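Local coordinates for surface layer protein (Geobacillus stearothermophilus, PDB 4UJ8), which probably assembles with copies of itself into the surface layer around the bacterial cell, this piece being domains 6 and 7, which carry bound calcium ions, at residues Q36-A41 / V49-N54; N54-T59 / V100-V105; V124-D129 / I231-K236; S180-S185 / V216-V221; T187-S192 / V210-T215. One frame throughout, in Å; residues are numbered along the deposited sequence.

Interaction 1 (Q36-A41 / V49-N54)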
# COMPACT_ATOMS: atom_id res chain seq x y z
N GLN A 36 14.21 14.40 -1.45
CA GLN A 36 14.79 15.71 -1.15
C GLN A 36 15.87 16.04 -2.17
O GLN A 36 16.80 15.25 -2.36
CB GLN A 36 15.35 15.72 0.26
CG GLN A 36 14.32 15.28 1.31
CD GLN A 36 14.98 14.64 2.50
OE1 GLN A 36 16.04 15.07 2.94
NE2 GLN A 36 14.37 13.56 3.01
N LEU A 37 15.74 17.20 -2.82
CA LEU A 37 16.62 17.59 -3.92
C LEU A 37 17.36 18.87 -3.62
O LEU A 37 16.83 19.79 -3.01
CB LEU A 37 15.81 17.76 -5.22
CG LEU A 37 15.00 16.56 -5.69
CD1 LEU A 37 14.13 16.92 -6.89
CD2 LEU A 37 15.90 15.38 -6.01
N LYS A 38 18.62 18.90 -4.05
CA LYS A 38 19.40 20.14 -4.12
C LYS A 38 19.80 20.37 -5.57
O LYS A 38 19.92 19.42 -6.34
CB LYS A 38 20.65 20.09 -3.24
CG LYS A 38 20.37 19.94 -1.76
CD LYS A 38 19.75 21.19 -1.22
CE LYS A 38 20.76 22.30 -1.18
NZ LYS A 38 20.33 23.43 -0.32
N VAL A 39 19.97 21.63 -5.96
CA VAL A 39 20.47 21.93 -7.29
C VAL A 39 21.68 22.86 -7.17
O VAL A 39 21.56 23.98 -6.67
CB VAL A 39 19.41 22.59 -8.19
CG1 VAL A 39 19.95 22.77 -9.61
CG2 VAL A 39 18.15 21.74 -8.24
N TYR A 40 22.83 22.38 -7.62
CA TYR A 40 24.07 23.13 -7.47
C TYR A 40 24.63 23.56 -8.82
O TYR A 40 24.46 22.87 -9.84
CB TYR A 40 25.10 22.28 -6.71
CG TYR A 40 24.80 22.03 -5.23
CD1 TYR A 40 24.77 23.07 -4.31
CD2 TYR A 40 24.56 20.74 -4.76
CE1 TYR A 40 24.51 22.85 -2.96
CE2 TYR A 40 24.29 20.51 -3.42
CZ TYR A 40 24.28 21.56 -2.52
OH TYR A 40 24.03 21.33 -1.18
N ALA A 41 25.25 24.73 -8.83
CA ALA A 41 26.08 25.14 -9.94
C ALA A 41 27.53 24.90 -9.54
O ALA A 41 27.95 25.34 -8.46
CB ALA A 41 25.84 26.60 -10.27
N VAL A 49 29.69 26.98 -6.70
CA VAL A 49 29.69 28.42 -6.86
C VAL A 49 28.28 28.95 -6.72
O VAL A 49 28.06 30.17 -6.70
CB VAL A 49 30.31 28.81 -8.20
CG1 VAL A 49 31.82 28.58 -8.15
CG2 VAL A 49 29.71 28.00 -9.32
N GLY A 50 27.32 28.04 -6.60
CA GLY A 50 25.96 28.44 -6.33
C GLY A 50 25.08 27.30 -5.84
O GLY A 50 25.14 26.18 -6.35
N ASP A 51 24.28 27.61 -4.82
CA ASP A 51 23.17 26.76 -4.42
C ASP A 51 21.91 27.40 -4.99
O ASP A 51 21.40 28.36 -4.42
CB ASP A 51 23.09 26.65 -2.89
CG ASP A 51 22.01 25.68 -2.43
OD1 ASP A 51 21.11 25.37 -3.23
OD2 ASP A 51 22.06 25.24 -1.26
N ILE A 52 21.41 26.88 -6.10
CA ILE A 52 20.30 27.53 -6.77
C ILE A 52 18.99 26.77 -6.55
O ILE A 52 18.05 26.91 -7.32
CB ILE A 52 20.56 27.67 -8.28
CG1 ILE A 52 20.77 26.29 -8.92
CG2 ILE A 52 21.76 28.59 -8.51
CD1 ILE A 52 20.77 26.32 -10.44
N THR A 53 18.95 25.97 -5.49
CA THR A 53 17.76 25.17 -5.22
C THR A 53 16.51 26.05 -5.04
O THR A 53 15.43 25.70 -5.50
CB THR A 53 17.95 24.29 -3.98
OG1 THR A 53 19.17 23.56 -4.10
CG2 THR A 53 16.76 23.32 -3.82
N ASN A 54 16.69 27.20 -4.40
CA ASN A 54 15.58 28.14 -4.21
C ASN A 54 15.18 28.92 -5.47
O ASN A 54 14.09 29.48 -5.55
CB ASN A 54 15.91 29.14 -3.10
CG ASN A 54 14.70 29.89 -2.64
OD1 ASN A 54 13.63 29.31 -2.50
ND2 ASN A 54 14.84 31.20 -2.45
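Lys38 and Asp51 meet in a salt bridge, with NZ of Lys38 2.7 Å from OD2 of Asp51 on the syn side of that oxygen. Bends at chi2 (-69°) and chi3 (-71°) fold the lysine chain so that it crosses the aspartate at about a right angle. Its charge is shared: Asp80 of strand 80-87 is the stronger ionic partner, and the carbonyl of Thr81 also takes a bond from NZ. The other carboxylate oxygen, OD1 of Asp51, accepts from N of Thr53, closing an Asx turn, and from OG1 of Thr53. OG1 of Thr53 in turn accepts from N of Val39 at 2.8 Å, so the hydroxyl links the carboxylate to the backbone of strand 34-42. The two segments form a beta hairpin within a BIG2 domain, a bacterial immunoglobulin-like family, and a classic beta bulge interrupts the pairing where Val49 and Gly50 both face Ala41. N of Val49 reaches O of Ala41 at 3.0 Å, while the bond from Gly50 N to the same oxygen is weak; O of Gly50 receives N of Ala41 at 2.9 Å. N of Ile52 bonds to O of Val39 at 3.0 Å. Among apolar contacts, Val39 CG1 lies 3.7 Å from Ile52 CG1. The Tyr40 ring turns its edge to the carbonyl of Gly50, and its CE1 lies 3.8 Å from CG of Asp51, ring and carboxylate planes 54° apart.

Interaction 2 (N54-T59 / V100-V105)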
# COMPACT_ATOMS: atom_id res chain seq x y z
N ASN A 54 16.69 27.20 -4.40
CA ASN A 54 15.58 28.14 -4.21
C ASN A 54 15.18 28.92 -5.47
O ASN A 54 14.09 29.48 -5.55
CB ASN A 54 15.91 29.14 -3.10
CG ASN A 54 14.70 29.89 -2.64
OD1 ASN A 54 13.63 29.31 -2.50
ND2 ASN A 54 14.84 31.20 -2.45
N ASP A 55 16.07 28.96 -6.46
CA ASP A 55 15.83 29.75 -7.66
C ASP A 55 15.13 28.94 -8.74
O ASP A 55 14.42 29.48 -9.58
CB ASP A 55 17.14 30.31 -8.22
CG ASP A 55 17.95 31.06 -7.18
OD1 ASP A 55 17.36 31.88 -6.43
OD2 ASP A 55 19.17 30.82 -7.11
N VAL A 56 15.34 27.64 -8.73
CA VAL A 56 14.78 26.81 -9.78
C VAL A 56 13.31 26.52 -9.55
O VAL A 56 12.78 26.74 -8.47
CB VAL A 56 15.54 25.48 -9.91
CG1 VAL A 56 17.02 25.74 -10.22
CG2 VAL A 56 15.39 24.67 -8.63
N THR A 57 12.66 26.02 -10.60
CA THR A 57 11.29 25.55 -10.52
C THR A 57 11.26 24.10 -10.98
O THR A 57 11.87 23.76 -11.99
CB THR A 57 10.36 26.40 -11.40
OG1 THR A 57 10.47 27.78 -11.02
CG2 THR A 57 8.92 25.96 -11.25
N ILE A 58 10.56 23.25 -10.23
CA ILE A 58 10.48 21.84 -10.57
C ILE A 58 9.03 21.44 -10.80
O ILE A 58 8.14 21.74 -9.99
CB ILE A 58 11.13 20.96 -9.48
CG1 ILE A 58 12.63 21.27 -9.42
CG2 ILE A 58 10.91 19.48 -9.78
CD1 ILE A 58 13.42 20.51 -8.35
N THR A 59 8.78 20.79 -11.93
CA THR A 59 7.44 20.40 -12.30
C THR A 59 7.40 18.96 -12.77
O THR A 59 8.43 18.36 -13.10
CB THR A 59 6.88 21.29 -13.41
OG1 THR A 59 7.72 21.19 -14.57
CG2 THR A 59 6.79 22.75 -12.97
N VAL A 100 13.53 20.25 -14.17
CA VAL A 100 14.14 21.31 -13.38
C VAL A 100 14.54 22.49 -14.25
O VAL A 100 15.42 22.37 -15.09
CB VAL A 100 15.40 20.83 -12.64
CG1 VAL A 100 15.94 21.95 -11.74
CG2 VAL A 100 15.07 19.59 -11.82
N LYS A 101 13.87 23.62 -14.05
CA LYS A 101 14.11 24.79 -14.87
C LYS A 101 14.63 25.97 -14.06
O LYS A 101 14.28 26.15 -12.90
CB LYS A 101 12.82 25.21 -15.60
CG LYS A 101 12.35 24.24 -16.67
CD LYS A 101 11.02 24.71 -17.23
CE LYS A 101 10.53 23.85 -18.37
NZ LYS A 101 9.19 24.31 -18.84
N LEU A 102 15.49 26.76 -14.70
CA LEU A 102 15.89 28.06 -14.17
C LEU A 102 15.25 29.07 -15.09
O LEU A 102 15.65 29.20 -16.25
CB LEU A 102 17.41 28.22 -14.13
CG LEU A 102 17.94 29.43 -13.36
CD1 LEU A 102 17.24 29.56 -12.00
CD2 LEU A 102 19.44 29.30 -13.19
N GLY A 103 14.23 29.77 -14.60
CA GLY A 103 13.38 30.56 -15.47
C GLY A 103 12.77 29.69 -16.55
O GLY A 103 12.04 28.74 -16.25
N THR A 104 13.08 29.97 -17.81
CA THR A 104 12.46 29.22 -18.90
C THR A 104 13.42 28.18 -19.47
O THR A 104 13.09 27.48 -20.43
CB THR A 104 12.00 30.16 -20.04
OG1 THR A 104 13.12 30.88 -20.55
CG2 THR A 104 10.96 31.15 -19.53
N VAL A 105 14.59 28.07 -18.88
CA VAL A 105 15.62 27.16 -19.37
C VAL A 105 15.64 25.87 -18.57
O VAL A 105 15.67 25.89 -17.33
CB VAL A 105 17.03 27.81 -19.30
CG1 VAL A 105 18.09 26.84 -19.81
CG2 VAL A 105 17.06 29.10 -20.11
O HOH W 1 13.07 29.62 -11.91
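An antiparallel pairing at the border of a mixed four-stranded sheet joins strand 57-59, an edge strand within this chain, to strand 94-102 through Thr57 and Lys101. These two form a hydrogen-bonded pair: N of Thr57 donates to O of Lys101 at 2.8 Å, and N of Lys101 returns a bond to O of Thr57 at 2.9 Å. Ile58 and Val100 are the neighbouring non-hydrogen-bonded pair. Their side chains lie side by side and point the same way, with CG1 of Ile58 3.8 Å from CG2 of Val100. The second methyl, CG1 of Val100, lies trans to the backbone N (chi1 -176°) and reaches CB of Val56 at 4.0 Å. An alanine at Val100 is likely to open a gap between Val56 and Ile58, since both methyls that touch them would be gone. CD1 of Leu102 rests 3.7 Å from the carbonyl oxygen of Asp55. Beyond it the strand reverses in a type II' turn from Leu102 to Val105, where Gly103 has a positive phi of 58°. A water donates to O of Asp55 at 2.7 Å and accepts from N of Gly103 at 2.9 Å, tying the turn to the start of the partner segment. Two backbone bonds thus set the register, the buried valines and isoleucine pack against Leu37 and Val39 of strand 34-42, and the water continues the polar link.

Interaction 3 (V124-D129 / I231-K236)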
# COMPACT_ATOMS: atom_id res chain seq x y z
N VAL A 124 -3.39 -17.71 0.40
CA VAL A 124 -4.43 -18.15 1.33
C VAL A 124 -4.66 -19.64 1.15
O VAL A 124 -4.82 -20.11 0.02
CB VAL A 124 -5.75 -17.39 1.13
CG1 VAL A 124 -6.79 -17.89 2.14
CG2 VAL A 124 -5.52 -15.89 1.31
N THR A 125 -4.64 -20.39 2.25
CA THR A 125 -4.90 -21.82 2.21
C THR A 125 -5.87 -22.26 3.30
O THR A 125 -5.93 -21.66 4.37
CB THR A 125 -3.62 -22.66 2.37
OG1 THR A 125 -2.99 -22.32 3.62
CG2 THR A 125 -2.66 -22.40 1.23
N LYS A 126 -6.62 -23.33 3.02
CA LYS A 126 -7.49 -23.92 4.03
C LYS A 126 -6.75 -25.02 4.77
O LYS A 126 -5.88 -25.70 4.21
CB LYS A 126 -8.79 -24.47 3.41
CG LYS A 126 -8.61 -25.68 2.48
CD LYS A 126 -9.94 -26.16 1.91
CE LYS A 126 -9.70 -27.17 0.77
NZ LYS A 126 -10.94 -27.77 0.21
N LYS A 127 -7.10 -25.19 6.04
CA LYS A 127 -6.49 -26.20 6.89
C LYS A 127 -7.22 -27.53 6.74
O LYS A 127 -6.61 -28.57 6.53
CB LYS A 127 -6.49 -25.75 8.35
CG LYS A 127 -5.67 -24.50 8.62
CD LYS A 127 -5.85 -24.03 10.07
CE LYS A 127 -4.88 -22.90 10.40
NZ LYS A 127 -5.17 -22.30 11.73
N ALA A 128 -8.54 -27.49 6.87
CA ALA A 128 -9.36 -28.68 6.73
C ALA A 128 -10.46 -28.47 5.69
O ALA A 128 -10.82 -27.34 5.37
CB ALA A 128 -9.97 -29.06 8.09
N ASP A 129 -10.99 -29.57 5.16
CA ASP A 129 -12.05 -29.49 4.15
C ASP A 129 -13.41 -29.22 4.77
O ASP A 129 -14.33 -28.77 4.09
CB ASP A 129 -12.12 -30.79 3.34
CG ASP A 129 -10.92 -30.98 2.44
OD1 ASP A 129 -10.14 -30.02 2.28
OD2 ASP A 129 -10.78 -32.09 1.89
N ILE A 231 -11.37 -21.46 -2.93
CA ILE A 231 -11.20 -22.40 -1.84
C ILE A 231 -12.58 -22.81 -1.35
O ILE A 231 -13.40 -21.96 -1.03
CB ILE A 231 -10.41 -21.78 -0.66
CG1 ILE A 231 -9.01 -21.34 -1.11
CG2 ILE A 231 -10.30 -22.77 0.49
CD1 ILE A 231 -8.17 -20.71 0.01
N ALA A 232 -12.84 -24.12 -1.33
CA ALA A 232 -14.14 -24.62 -0.88
C ALA A 232 -14.02 -25.27 0.49
O ALA A 232 -13.18 -26.14 0.72
CB ALA A 232 -14.70 -25.63 -1.89
N ILE A 233 -14.88 -24.84 1.40
CA ILE A 233 -14.96 -25.40 2.73
C ILE A 233 -16.40 -25.83 3.04
O ILE A 233 -17.34 -25.04 2.88
CB ILE A 233 -14.48 -24.40 3.79
CG1 ILE A 233 -13.03 -23.98 3.51
CG2 ILE A 233 -14.61 -25.00 5.19
CD1 ILE A 233 -12.58 -22.73 4.27
N THR A 234 -16.56 -27.08 3.45
CA THR A 234 -17.86 -27.59 3.88
C THR A 234 -18.11 -27.17 5.32
O THR A 234 -17.24 -27.34 6.18
CB THR A 234 -17.93 -29.12 3.76
OG1 THR A 234 -17.69 -29.51 2.40
CG2 THR A 234 -19.30 -29.64 4.20
N VAL A 235 -19.30 -26.63 5.59
CA VAL A 235 -19.65 -26.18 6.92
C VAL A 235 -20.85 -26.96 7.42
O VAL A 235 -21.91 -26.93 6.80
CB VAL A 235 -20.00 -24.68 6.96
CG1 VAL A 235 -20.38 -24.25 8.38
CG2 VAL A 235 -18.82 -23.82 6.43
N LYS A 236 -20.71 -27.66 8.54
CA LYS A 236 -21.88 -28.28 9.16
C LYS A 236 -22.41 -27.44 10.30
O LYS A 236 -21.69 -27.11 11.25
CB LYS A 236 -21.57 -29.68 9.67
CG LYS A 236 -22.79 -30.32 10.32
CD LYS A 236 -22.58 -31.79 10.62
CE LYS A 236 -23.89 -32.44 11.02
NZ LYS A 236 -23.71 -33.89 11.33
O HOH W 2 -10.93 -25.96 -2.26
O HOH W 3 -13.55 -28.98 1.10
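The peptide carbonyl of Ala232 receives the ammonium group of Lys126 within its own plane, NZ of Lys126 standing 2.8 Å from O of Ala232. One peptide further along strand 231-237, N of Thr234 bonds to O of Asp129 at 2.9 Å from a position tilted 16° out of the Asp129 carbonyl plane. The Asp129 carboxylate offers OD1 to NZ of Lys126 in a weak salt bridge of 3.2 Å. One water accepts from NZ of Lys126 and N of Ala232; another donates to O of Asp129 and O of Ala232. Lys126 reaches this polar cluster with CG wedged between its backbone N and carbonyl carbon (chi1 67°) and the rest of the chain extended. Its methylenes slide past Ile231 in the opposite direction, CB of Lys126 3.7 Å from CG2 of Ile231. The other branch of Ile231 ends at CD1, 3.8 Å from CG1 of Val124. Strands 123-126 and 231-237 belong to different sheets; the axes of 124-126 and 231-236 come within 7.9 Å at 29°. After Asp129 the chain joins the second sheet as strand 130-132, parallel to 231-237. A methionine in place of Lys126 would probably leave the Ala232 carbonyl without its ammonium donor and remove the weak ionic partner of Asp129. The lysine carbons cover Ile231, and the ammonium group spans a gap between backbones that join directly only at Asp129 and Thr234.

Interaction 4 (S180-S185 / V216-V221)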
# COMPACT_ATOMS: atom_id res chain seq x y z
N SER A 180 -13.19 -11.79 -3.24
CA SER A 180 -14.16 -11.19 -4.15
C SER A 180 -15.60 -11.56 -3.80
O SER A 180 -16.53 -10.81 -4.11
CB SER A 180 -13.88 -11.61 -5.60
OG SER A 180 -12.78 -10.90 -6.14
N GLY A 181 -15.78 -12.71 -3.15
CA GLY A 181 -17.09 -13.15 -2.73
C GLY A 181 -17.05 -14.55 -2.13
O GLY A 181 -16.05 -15.26 -2.25
N ILE A 182 -18.15 -14.93 -1.48
CA ILE A 182 -18.30 -16.27 -0.94
C ILE A 182 -19.59 -16.89 -1.46
O ILE A 182 -20.67 -16.35 -1.27
CB ILE A 182 -18.34 -16.26 0.62
CG1 ILE A 182 -17.02 -15.74 1.20
CG2 ILE A 182 -18.66 -17.65 1.15
CD1 ILE A 182 -17.03 -15.64 2.73
N VAL A 183 -19.47 -18.03 -2.14
CA VAL A 183 -20.69 -18.69 -2.61
C VAL A 183 -21.10 -19.82 -1.69
O VAL A 183 -20.27 -20.68 -1.32
CB VAL A 183 -20.52 -19.25 -4.04
CG1 VAL A 183 -21.74 -20.11 -4.43
CG2 VAL A 183 -20.33 -18.11 -5.02
N SER A 184 -22.38 -19.84 -1.33
CA SER A 184 -22.96 -20.93 -0.56
C SER A 184 -23.70 -21.89 -1.48
O SER A 184 -24.42 -21.45 -2.38
CB SER A 184 -23.92 -20.41 0.52
OG SER A 184 -24.60 -21.49 1.16
N SER A 185 -23.51 -23.20 -1.26
CA SER A 185 -24.22 -24.22 -2.04
C SER A 185 -25.72 -24.24 -1.70
O SER A 185 -26.53 -24.74 -2.48
CB SER A 185 -23.61 -25.61 -1.83
OG SER A 185 -23.71 -26.05 -0.48
N VAL A 216 -23.52 -26.99 4.22
CA VAL A 216 -23.29 -26.32 2.96
C VAL A 216 -21.82 -26.36 2.60
O VAL A 216 -20.97 -26.60 3.45
CB VAL A 216 -23.73 -24.85 2.98
CG1 VAL A 216 -25.23 -24.74 3.08
CG2 VAL A 216 -23.06 -24.09 4.13
N THR A 217 -21.54 -26.11 1.33
CA THR A 217 -20.18 -25.86 0.89
C THR A 217 -20.06 -24.37 0.64
O THR A 217 -20.86 -23.81 -0.11
CB THR A 217 -19.84 -26.62 -0.39
OG1 THR A 217 -19.90 -28.02 -0.12
CG2 THR A 217 -18.44 -26.25 -0.89
N LEU A 218 -19.10 -23.73 1.30
CA LEU A 218 -18.79 -22.34 1.05
C LEU A 218 -17.56 -22.25 0.16
O LEU A 218 -16.52 -22.82 0.48
CB LEU A 218 -18.56 -21.58 2.37
CG LEU A 218 -19.76 -21.47 3.31
CD1 LEU A 218 -19.45 -20.54 4.48
CD2 LEU A 218 -20.99 -20.99 2.57
N THR A 219 -17.69 -21.56 -0.96
CA THR A 219 -16.57 -21.37 -1.87
C THR A 219 -16.14 -19.92 -1.84
O THR A 219 -16.89 -19.01 -2.21
CB THR A 219 -16.92 -21.78 -3.32
OG1 THR A 219 -17.48 -23.09 -3.33
CG2 THR A 219 -15.67 -21.76 -4.20
N LEU A 220 -14.91 -19.71 -1.38
CA LEU A 220 -14.30 -18.39 -1.37
C LEU A 220 -13.70 -18.10 -2.74
O LEU A 220 -12.97 -18.93 -3.26
CB LEU A 220 -13.22 -18.31 -0.30
CG LEU A 220 -13.62 -18.23 1.18
CD1 LEU A 220 -14.39 -19.45 1.66
CD2 LEU A 220 -12.36 -18.03 2.01
N VAL A 221 -14.03 -16.96 -3.32
CA VAL A 221 -13.49 -16.57 -4.62
C VAL A 221 -12.67 -15.30 -4.45
O VAL A 221 -13.12 -14.35 -3.82
CB VAL A 221 -14.59 -16.36 -5.67
CG1 VAL A 221 -13.99 -15.89 -6.99
CG2 VAL A 221 -15.35 -17.65 -5.89
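A classic beta bulge opens this antiparallel pairing: Ser180 and Gly181 both face Val221, and one carbonyl oxygen takes two backbone donors. N of Ser180 lies 2.6 Å from O of Val221, and N of Gly181 approaches the same oxygen at 3.2 Å from a position tilted 20° out of the carbonyl plane. Regular pairing follows. N of Val221 donates to O of Gly181, and Val183 and Thr219 exchange two bonds, the shorter running 2.7 Å from N of Thr219 to O of Val183. At the far end a hydroxyl stands in for a backbone acceptor: OG of Ser185 receives N of Thr217 at 2.8 Å in an almost straight bond (176°), while N of Ser185 donates to O of Thr217 at 3.0 Å. A chi1 of 63° places that OG between its own N and carbonyl carbon, turned to Thr217. On the buried face CD2 of Leu218 packs 3.6 Å from CB of Ser184, and CG1 of Val216 lies 3.8 Å from OG of Ser184. That hydroxyl is held by the carbonyl of Ile190 and the N of Asp186, so its polarity is met from the following loop. Val183, Thr219 and Val221 share the other, more open face. Strand 179-184 is an edge strand of its mixed sheet within this chain; strand 214-222 lies between it and strand 231-237, bonding the latter through Val216, Leu218 and Leu220.

Interaction 5 (T187-S192 / V210-T215)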
# COMPACT_ATOMS: atom_id res chain seq x y z
N THR A 187 -28.18 -21.30 -0.02
CA THR A 187 -28.36 -19.98 0.58
C THR A 187 -29.42 -19.99 1.69
O THR A 187 -29.48 -19.06 2.50
CB THR A 187 -28.74 -18.94 -0.46
OG1 THR A 187 -29.92 -19.36 -1.14
CG2 THR A 187 -27.60 -18.76 -1.48
N SER A 188 -30.25 -21.02 1.75
CA SER A 188 -31.26 -21.09 2.81
C SER A 188 -30.64 -21.53 4.13
O SER A 188 -31.25 -21.36 5.18
CB SER A 188 -32.42 -22.02 2.40
OG SER A 188 -32.06 -23.38 2.51
N VAL A 189 -29.44 -22.09 4.07
CA VAL A 189 -28.74 -22.54 5.27
C VAL A 189 -27.78 -21.45 5.75
O VAL A 189 -27.84 -21.02 6.91
CB VAL A 189 -27.97 -23.85 5.03
CG1 VAL A 189 -27.13 -24.23 6.24
CG2 VAL A 189 -28.94 -24.98 4.67
N ILE A 190 -26.91 -21.01 4.85
CA ILE A 190 -26.05 -19.86 5.05
C ILE A 190 -26.09 -19.05 3.78
O ILE A 190 -25.93 -19.61 2.69
CB ILE A 190 -24.59 -20.26 5.38
CG1 ILE A 190 -24.51 -20.88 6.77
CG2 ILE A 190 -23.65 -19.04 5.27
CD1 ILE A 190 -23.17 -21.54 7.09
N GLY A 191 -26.33 -17.75 3.90
CA GLY A 191 -26.38 -16.87 2.74
C GLY A 191 -25.03 -16.71 2.06
O GLY A 191 -23.99 -16.77 2.69
N SER A 192 -25.05 -16.53 0.74
CA SER A 192 -23.83 -16.20 0.02
C SER A 192 -23.45 -14.77 0.38
O SER A 192 -24.29 -13.99 0.84
CB SER A 192 -24.02 -16.36 -1.49
OG SER A 192 -24.15 -17.73 -1.85
N VAL A 210 -26.13 -18.40 10.26
CA VAL A 210 -26.84 -19.65 10.02
C VAL A 210 -28.33 -19.35 10.04
O VAL A 210 -28.84 -18.77 11.00
CB VAL A 210 -26.50 -20.72 11.08
CG1 VAL A 210 -27.34 -21.99 10.88
CG2 VAL A 210 -25.02 -21.04 11.05
N LYS A 211 -29.01 -19.71 8.97
CA LYS A 211 -30.45 -19.45 8.87
C LYS A 211 -31.25 -20.64 9.38
O LYS A 211 -32.33 -20.47 9.95
CB LYS A 211 -30.83 -19.12 7.42
CG LYS A 211 -30.24 -17.81 6.90
CD LYS A 211 -30.25 -17.78 5.37
CE LYS A 211 -30.56 -16.40 4.82
NZ LYS A 211 -30.63 -16.40 3.32
N LYS A 212 -30.73 -21.84 9.16
CA LYS A 212 -31.35 -23.07 9.66
C LYS A 212 -30.29 -24.16 9.71
O LYS A 212 -29.24 -24.04 9.07
CB LYS A 212 -32.52 -23.50 8.77
CG LYS A 212 -32.12 -24.24 7.52
CD LYS A 212 -33.33 -24.73 6.73
CE LYS A 212 -33.18 -24.37 5.26
NZ LYS A 212 -34.20 -25.00 4.38
N ALA A 213 -30.55 -25.23 10.46
CA ALA A 213 -29.58 -26.31 10.59
C ALA A 213 -29.34 -26.96 9.24
O ALA A 213 -30.26 -27.09 8.44
CB ALA A 213 -30.06 -27.34 11.60
N GLY A 214 -28.10 -27.36 8.98
CA GLY A 214 -27.78 -28.03 7.74
C GLY A 214 -26.30 -28.01 7.40
O GLY A 214 -25.46 -27.67 8.23
N THR A 215 -26.00 -28.40 6.17
CA THR A 215 -24.62 -28.51 5.73
C THR A 215 -24.50 -27.88 4.37
O THR A 215 -25.29 -28.18 3.47
CB THR A 215 -24.16 -29.98 5.69
OG1 THR A 215 -24.22 -30.53 7.02
CG2 THR A 215 -22.73 -30.10 5.17
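Lys211 lays its side chain along the backbone of residues 187-189, its methylenes passing over successive carbonyl oxygens. CB of Lys211 sits 3.2 Å from O of Ser188, CD comes equally near O of Thr187, and NZ ends in a hydrogen bond of 3.0 Å to that Thr187 oxygen, with NZ tilted 30° from the carbonyl plane. A bend at chi3 (143°) turns the end of the chain to this acceptor. At its root N of Lys211 donates to O of Val189 at 2.7 Å, so the residue grips the helically wound turn at both ends. Lys212 takes a separate course, passing Ser188, with its CE 3.1 Å from OG of Ser188; that hydroxyl is bonded to Asp186. The two segments are the ends of a long connection between strands 179-184 and 214-222, neighbours in one mixed sheet, and they close it at the surface. Between them Val189 is buried: its side chain sets off away from 210-215, but CG1 touches O of Lys212 at 3.5 Å and lies 4.0 Å from C of Gly214. The N of Lys212 is buried here without any hydrogen-bond partner. Ile190 also leads away from 210-215, yet its CG1 lies 4.3 Å from CG2 of Val210; it goes on to pack against Val216 and against Val235 of strand 231-237.

Overall arrangement
From the N terminus, interaction 1 closes the short hairpin loop between strands 34-42 and 48-51. Interaction 2 follows in series, sharing Asn54, and closes a longer loop by bringing 54-59 to 100-105. The two touch through Leu37 with Ile58 and Val39 with Val56 and Val100, joining two sheets of the first domain. The other three lie about 57 to 68 Å away, centre to centre, across the middle of the chain. Here the loops nest without crossing: interaction 5 lies inside the loop of interaction 4, itself inside that of interaction 3. Strands 179-184, 214-222 and 231-237 of one sheet connect all three, and interaction 3 adds the sheet containing strand 123-126.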